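PDB 3WIW: glycosyl hydrolase family 88 from Pedobacter heparinus, which hydrolyses unsaturated glucuronyl saccharides derived from heparin, acting as an unsaturated glucuronyl hydrolase built on an alpha6/alpha6-barrel. Local coordinates for residues M206-R211 and I220-L225; K328-A333 and A389-I394. All blocks are in the same frame, centred on the assembly; numbering follows the deposited sequence.

Contact 1: residues M206-R211 and I220-L225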
loop_
_atom_site.group_PDB
_atom_site.type_symbol
_atom_site.label_atom_id
_atom_site.label_comp_id
_atom_site.label_asym_id
_atom_site.label_seq_id
_atom_site.Cartn_x
_atom_site.Cartn_y
_atom_site.Cartn_z
ATOM N N MET A 206 2.882 15.624 -7.741
ATOM C CA MET A 206 1.550 16.160 -7.925
ATOM C C MET A 206 1.460 16.895 -9.263
ATOM O O MET A 206 0.441 16.820 -9.968
ATOM C CB MET A 206 1.209 17.060 -6.737
ATOM C CG MET A 206 -0.233 17.452 -6.634
ATOM S SD MET A 206 -0.711 18.212 -5.077
ATOM C CE MET A 206 -1.777 19.443 -5.753
ATOM N N LYS A 207 2.537 17.596 -9.611
ATOM C CA LYS A 207 2.640 18.258 -10.898
ATOM C C LYS A 207 2.817 17.253 -12.061
ATOM O O LYS A 207 2.040 17.239 -13.017
ATOM C CB LYS A 207 3.800 19.245 -10.882
ATOM C CG LYS A 207 3.985 19.959 -12.192
ATOM C CD LYS A 207 5.175 20.900 -12.141
ATOM C CE LYS A 207 5.343 21.615 -13.473
ATOM N NZ LYS A 207 6.585 22.429 -13.511
ATOM N N ASN A 208 3.809 16.380 -11.964
ATOM C CA ASN A 208 4.272 15.661 -13.144
ATOM C C ASN A 208 3.620 14.309 -13.396
ATOM O O ASN A 208 3.551 13.865 -14.542
ATOM C CB ASN A 208 5.796 15.519 -13.101
ATOM C CG ASN A 208 6.487 16.854 -13.074
ATOM O OD1 ASN A 208 6.156 17.744 -13.873
ATOM N ND2 ASN A 208 7.436 17.016 -12.159
ATOM N N HIS A 209 3.158 13.637 -12.347
ATOM C CA HIS A 209 2.590 12.304 -12.536
ATOM C C HIS A 209 1.114 12.304 -12.954
ATOM O O HIS A 209 0.569 11.249 -13.233
ATOM C CB HIS A 209 2.732 11.449 -11.267
ATOM C CG HIS A 209 3.855 10.465 -11.321
ATOM N ND1 HIS A 209 5.128 10.761 -10.879
ATOM C CD2 HIS A 209 3.874 9.167 -11.710
ATOM C CE1 HIS A 209 5.890 9.691 -11.034
ATOM N NE2 HIS A 209 5.157 8.713 -11.532
ATOM N N PHE A 210 0.471 13.464 -12.987
ATOM C CA PHE A 210 -0.976 13.537 -13.207
ATOM C C PHE A 210 -1.357 14.186 -14.503
ATOM O O PHE A 210 -0.800 15.215 -14.874
ATOM C CB PHE A 210 -1.691 14.202 -12.019
ATOM C CG PHE A 210 -1.616 13.367 -10.785
ATOM C CD1 PHE A 210 -0.471 13.395 -9.958
ATOM C CD2 PHE A 210 -2.638 12.471 -10.493
ATOM C CE1 PHE A 210 -0.378 12.561 -8.849
ATOM C CE2 PHE A 210 -2.542 11.646 -9.393
ATOM C CZ PHE A 210 -1.426 11.675 -8.574
ATOM N N ARG A 211 -2.293 13.541 -15.193
ATOM C CA ARG A 211 -2.888 14.072 -16.414
ATOM C C ARG A 211 -3.979 15.072 -16.050
ATOM O O ARG A 211 -4.351 15.195 -14.884
ATOM C CB ARG A 211 -3.479 12.930 -17.245
ATOM C CG ARG A 211 -2.460 11.853 -17.549
ATOM C CD ARG A 211 -2.985 10.836 -18.570
ATOM N NE ARG A 211 -2.079 9.686 -18.712
ATOM C CZ ARG A 211 -2.118 8.590 -17.949
ATOM N NH1 ARG A 211 -1.248 7.622 -18.149
ATOM N NH2 ARG A 211 -3.038 8.456 -17.011
ATOM N N ILE A 220 7.422 8.536 -14.314
ATOM C CA ILE A 220 7.996 9.749 -14.888
ATOM C C ILE A 220 9.512 9.623 -14.795
ATOM O O ILE A 220 10.060 9.314 -13.728
ATOM C CB ILE A 220 7.522 11.009 -14.128
ATOM C CG1 ILE A 220 5.980 11.096 -14.144
ATOM C CG2 ILE A 220 8.149 12.280 -14.714
ATOM C CD1 ILE A 220 5.373 11.298 -15.520
ATOM N N SER A 221 10.184 9.848 -15.920
ATOM C CA SER A 221 11.639 9.871 -15.956
ATOM C C SER A 221 12.123 11.306 -16.025
ATOM O O SER A 221 11.637 12.100 -16.842
ATOM C CB SER A 221 12.184 9.095 -17.148
ATOM O OG SER A 221 13.595 9.051 -17.062
ATOM N N TYR A 222 13.094 11.635 -15.179
ATOM C CA TYR A 222 13.608 12.997 -15.094
ATOM C C TYR A 222 15.056 13.120 -15.532
ATOM O O TYR A 222 15.811 12.141 -15.511
ATOM C CB TYR A 222 13.534 13.447 -13.639
ATOM C CG TYR A 222 12.141 13.644 -13.081
ATOM C CD1 TYR A 222 11.493 14.873 -13.204
ATOM C CD2 TYR A 222 11.492 12.625 -12.388
ATOM C CE1 TYR A 222 10.233 15.081 -12.651
ATOM C CE2 TYR A 222 10.212 12.818 -11.849
ATOM C CZ TYR A 222 9.595 14.056 -11.983
ATOM O OH TYR A 222 8.335 14.272 -11.449
ATOM N N ASP A 223 15.453 14.342 -15.876
ATOM C CA ASP A 223 16.844 14.675 -16.103
ATOM C C ASP A 223 17.448 14.953 -14.739
ATOM O O ASP A 223 16.952 15.808 -13.997
ATOM C CB ASP A 223 16.919 15.936 -16.960
ATOM C CG ASP A 223 18.332 16.302 -17.354
ATOM O OD1 ASP A 223 19.126 16.724 -16.480
ATOM O OD2 ASP A 223 18.638 16.206 -18.556
ATOM N N THR A 224 18.512 14.237 -14.392
ATOM C CA THR A 224 19.083 14.340 -13.047
ATOM C C THR A 224 19.697 15.690 -12.720
ATOM O O THR A 224 19.842 16.032 -11.551
ATOM C CB THR A 224 20.200 13.315 -12.803
ATOM O OG1 THR A 224 21.304 13.600 -13.668
ATOM C CG2 THR A 224 19.704 11.910 -13.036
ATOM N N LEU A 225 20.092 16.433 -13.746
ATOM C CA LEU A 225 20.735 17.723 -13.542
ATOM C C LEU A 225 19.741 18.882 -13.601
ATOM O O LEU A 225 19.762 19.774 -12.738
ATOM C CB LEU A 225 21.860 17.906 -14.561
ATOM C CG LEU A 225 23.075 16.993 -14.342
ATOM C CD1 LEU A 225 24.130 17.223 -15.404
ATOM C CD2 LEU A 225 23.680 17.187 -12.956
HETATM O O HOH W 1 7.194 12.420 -9.906
#
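Asn208 and Tyr222 supply the direct polar link between the end of helix 192-208 and strand 219-222. The amide nitrogen ND2 of Asn208 donates to the phenol oxygen OH of Tyr222 at 3.0 Å, a bent bond. ND2 reaches the ring at its edge, in the ring plane, while the amide itself is turned 68° from that plane.

A second, water-mediated link runs beside it. Water 1 lies 2.8 Å from ND1 of His209 and 2.7 Å from OH of Tyr222, in the plane of both rings, so the phenol oxygen is held by two partners. The other imidazole nitrogen, NE2 of His209, is hydrogen-bonded to the backbone oxygen of His218, and the ring is thus fixed at both nitrogens.

Here the chain leaves a barrel helix and returns as the middle strand of a small antiparallel sheet, between strands 170-172 and 229-233. His209 lies about 7 Å, side chain to side chain, from Asp174, the predicted proton donor.

Van der Waals contact is centred on Ile220. Its CG1, set beside its own backbone N (chi1 -58°), sits over the middle of one His209 face, a CH-pi contact 3.4 Å from the ring centroid and 10° off the normal. The CD1 methyl of Ile220 comes to 3.3 Å from the backbone O of Asn208.

Contact 2: residues K328-A333 and A389-I394; sequences KYFKFA and AEIKKI
Phe330 of helix 327-340 reaches across to Ile391 and Lys392 near the end of helix 375-392, and this one aromatic side chain carries the whole contact from its side. Followed along the first segment, the helix turns different residues to different neighbours. Tyr329 turns into the protein instead: its ring packs against helices 306-322 and 265-279, and its OH is hydrogen-bonded to Glu272.

One residue later the direction changes. Phe330 points toward the partner helix, with CG anti to the backbone N (chi1 178°), which extends the ring away from its own helix. The CD1-CE1-CZ part of the ring does the touching: CE1 of Phe330 meets the CG2 methyl of Ile391 at 3.7 Å, and CD1 of Phe330 lies 4.1 Å from CD1 of Ile391. Both branches of Ile391 therefore meet the ring obliquely, at CD1 and CE1, and the two side chains run antiparallel alongside each other. At the far end of the ring, CZ of Phe330 lies 3.9 Å from CD of Lys392. The kinked lysine chain lies across the phenylalanine, nearly perpendicular to it, and offers its methylene groups. Tyr388, one turn earlier in helix 375-392, adds a ring nearly parallel to that of Phe330, and Leu317 of helix 306-322 also touches it.

Beyond Phe330, Phe332 turns back toward helices 306-322 and 265-279, and Ala333 packs on Leu317. The second helix stops just past its touching residues. Lys393 takes positive phi, and Ile394 N bonds to Ala389 O at 2.9 Å, with a weak bond from Lys393 N to Glu390 O: a Schellman motif closing a helix of the alpha6/alpha6-barrel.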
loop_
_atom_site.group_PDB
_atom_site.type_symbol
_atom_site.label_atom_id
_atom_site.label_comp_id
_atom_site.label_asym_id
_atom_site.label_seq_id
_atom_site.Cartn_x
_atom_site.Cartn_y
_atom_site.Cartn_z
ATOM N N LYS A 328 -19.751 10.480 1.500
ATOM C CA LYS A 328 -19.653 9.776 0.210
ATOM C C LYS A 328 -18.403 8.901 0.133
ATOM O O LYS A 328 -18.429 7.818 -0.445
ATOM C CB LYS A 328 -19.711 10.731 -0.990
ATOM C CG LYS A 328 -18.567 11.728 -1.070
ATOM C CD LYS A 328 -18.676 12.596 -2.320
ATOM C CE LYS A 328 -17.585 13.664 -2.335
ATOM N NZ LYS A 328 -17.580 14.513 -1.105
ATOM N N TYR A 329 -17.308 9.360 0.739
ATOM C CA TYR A 329 -16.078 8.572 0.780
ATOM C C TYR A 329 -16.216 7.376 1.716
ATOM O O TYR A 329 -15.817 6.255 1.373
ATOM C CB TYR A 329 -14.893 9.441 1.212
ATOM C CG TYR A 329 -14.689 10.652 0.346
ATOM C CD1 TYR A 329 -14.638 10.535 -1.048
ATOM C CD2 TYR A 329 -14.527 11.910 0.910
ATOM C CE1 TYR A 329 -14.438 11.656 -1.856
ATOM C CE2 TYR A 329 -14.328 13.036 0.117
ATOM C CZ TYR A 329 -14.277 12.901 -1.270
ATOM O OH TYR A 329 -14.075 14.010 -2.061
ATOM N N PHE A 330 -16.782 7.614 2.893
ATOM C CA PHE A 330 -16.996 6.530 3.841
ATOM C C PHE A 330 -17.886 5.445 3.224
ATOM O O PHE A 330 -17.595 4.243 3.330
ATOM C CB PHE A 330 -17.658 7.053 5.111
ATOM C CG PHE A 330 -17.939 5.977 6.098
ATOM C CD1 PHE A 330 -16.956 5.560 6.982
ATOM C CD2 PHE A 330 -19.172 5.343 6.111
ATOM C CE1 PHE A 330 -17.209 4.547 7.887
ATOM C CE2 PHE A 330 -19.427 4.320 7.020
ATOM C CZ PHE A 330 -18.446 3.936 7.904
ATOM N N LYS A 331 -18.985 5.854 2.593
ATOM C CA LYS A 331 -19.942 4.897 2.025
ATOM C C LYS A 331 -19.294 4.073 0.918
ATOM O O LYS A 331 -19.495 2.861 0.834
ATOM C CB LYS A 331 -21.187 5.629 1.495
ATOM C CG LYS A 331 -22.212 4.751 0.803
ATOM C CD LYS A 331 -22.788 3.705 1.738
ATOM C CE LYS A 331 -24.064 3.079 1.150
ATOM N NZ LYS A 331 -23.912 2.557 -0.246
ATOM N N PHE A 332 -18.486 4.719 0.087
ATOM C CA PHE A 332 -17.841 4.021 -1.021
ATOM C C PHE A 332 -16.862 2.989 -0.462
ATOM O O PHE A 332 -16.833 1.843 -0.915
ATOM C CB PHE A 332 -17.175 5.038 -1.944
ATOM C CG PHE A 332 -16.823 4.505 -3.305
ATOM C CD1 PHE A 332 -15.657 3.763 -3.500
ATOM C CD2 PHE A 332 -17.636 4.776 -4.400
ATOM C CE1 PHE A 332 -15.322 3.267 -4.777
ATOM C CE2 PHE A 332 -17.296 4.312 -5.667
ATOM C CZ PHE A 332 -16.143 3.543 -5.863
ATOM N N ALA A 333 -16.080 3.381 0.546
ATOM C CA ALA A 333 -15.150 2.452 1.192
ATOM C C ALA A 333 -15.893 1.290 1.846
ATOM O O ALA A 333 -15.475 0.144 1.739
ATOM C CB ALA A 333 -14.295 3.166 2.231
ATOM N N ALA A 389 -13.505 0.169 11.658
ATOM C CA ALA A 389 -13.935 -0.117 13.016
ATOM C C ALA A 389 -13.710 1.060 13.968
ATOM O O ALA A 389 -14.502 1.271 14.889
ATOM C CB ALA A 389 -13.250 -1.379 13.537
ATOM N N GLU A 390 -12.647 1.830 13.750
ATOM C CA GLU A 390 -12.372 2.989 14.589
ATOM C C GLU A 390 -13.422 4.071 14.384
ATOM O O GLU A 390 -13.898 4.675 15.344
ATOM C CB GLU A 390 -10.972 3.529 14.288
ATOM C CG GLU A 390 -10.655 4.890 14.921
ATOM C CD GLU A 390 -10.766 4.904 16.434
ATOM O OE1 GLU A 390 -10.650 3.825 17.065
ATOM O OE2 GLU A 390 -10.976 6.004 16.993
ATOM N N ILE A 391 -13.798 4.300 13.128
ATOM C CA ILE A 391 -14.815 5.292 12.815
ATOM C C ILE A 391 -16.150 4.900 13.437
ATOM O O ILE A 391 -16.810 5.713 14.070
ATOM C CB ILE A 391 -14.964 5.484 11.288
ATOM C CG1 ILE A 391 -13.727 6.196 10.724
ATOM C CG2 ILE A 391 -16.236 6.291 10.955
ATOM C CD1 ILE A 391 -13.615 6.104 9.214
ATOM N N LYS A 392 -16.523 3.637 13.269
ATOM C CA LYS A 392 -17.806 3.133 13.755
ATOM C C LYS A 392 -17.799 2.780 15.245
ATOM O O LYS A 392 -18.856 2.512 15.830
ATOM C CB LYS A 392 -18.209 1.904 12.935
ATOM C CG LYS A 392 -18.509 2.206 11.473
ATOM C CD LYS A 392 -19.936 2.695 11.286
ATOM C CE LYS A 392 -20.920 1.538 11.381
ATOM N NZ LYS A 392 -22.315 1.950 11.039
ATOM N N LYS A 393 -16.615 2.778 15.850
ATOM C CA LYS A 393 -16.448 2.411 17.274
ATOM C C LYS A 393 -16.874 0.978 17.556
ATOM O O LYS A 393 -17.545 0.682 18.544
ATOM C CB LYS A 393 -17.155 3.392 18.210
ATOM C CG LYS A 393 -16.686 4.806 17.993
ATOM C CD LYS A 393 -17.155 5.712 19.077
ATOM C CE LYS A 393 -16.912 7.154 18.694
ATOM N NZ LYS A 393 -17.201 7.965 19.872
ATOM N N ILE A 394 -16.473 0.087 16.665
ATOM C CA ILE A 394 -16.796 -1.329 16.779
ATOM C C ILE A 394 -15.635 -2.084 17.419
ATOM O O ILE A 394 -14.498 -2.037 16.928
ATOM C CB ILE A 394 -17.131 -1.962 15.407
ATOM C CG1 ILE A 394 -18.378 -1.308 14.803
ATOM C CG2 ILE A 394 -17.359 -3.455 15.572
ATOM C CD1 ILE A 394 -18.571 -1.580 13.324
#

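Overall arrangement
The two contacts illustrate how chemistry follows position in a helical barrel. Contact 1 is mostly buried and short in range, joining a helix end to a strand through segments only eight residues apart, near Asp174, the predicted proton donor. Contact 2 lies at the surface, away from the annotated sites, and brings together segments of two helices, with 55 residues between the segments. Contact 1 and contact 2 share no helix or strand; the centres of contact 1 and contact 2 are about 34 Å apart, and the nearest atoms of contact 1 and contact 2 about 14 Å apart. Polar groups, a bound water and a ring face combine in contact 1, whereas contact 2 relies on apolar touching alone and buries less surface.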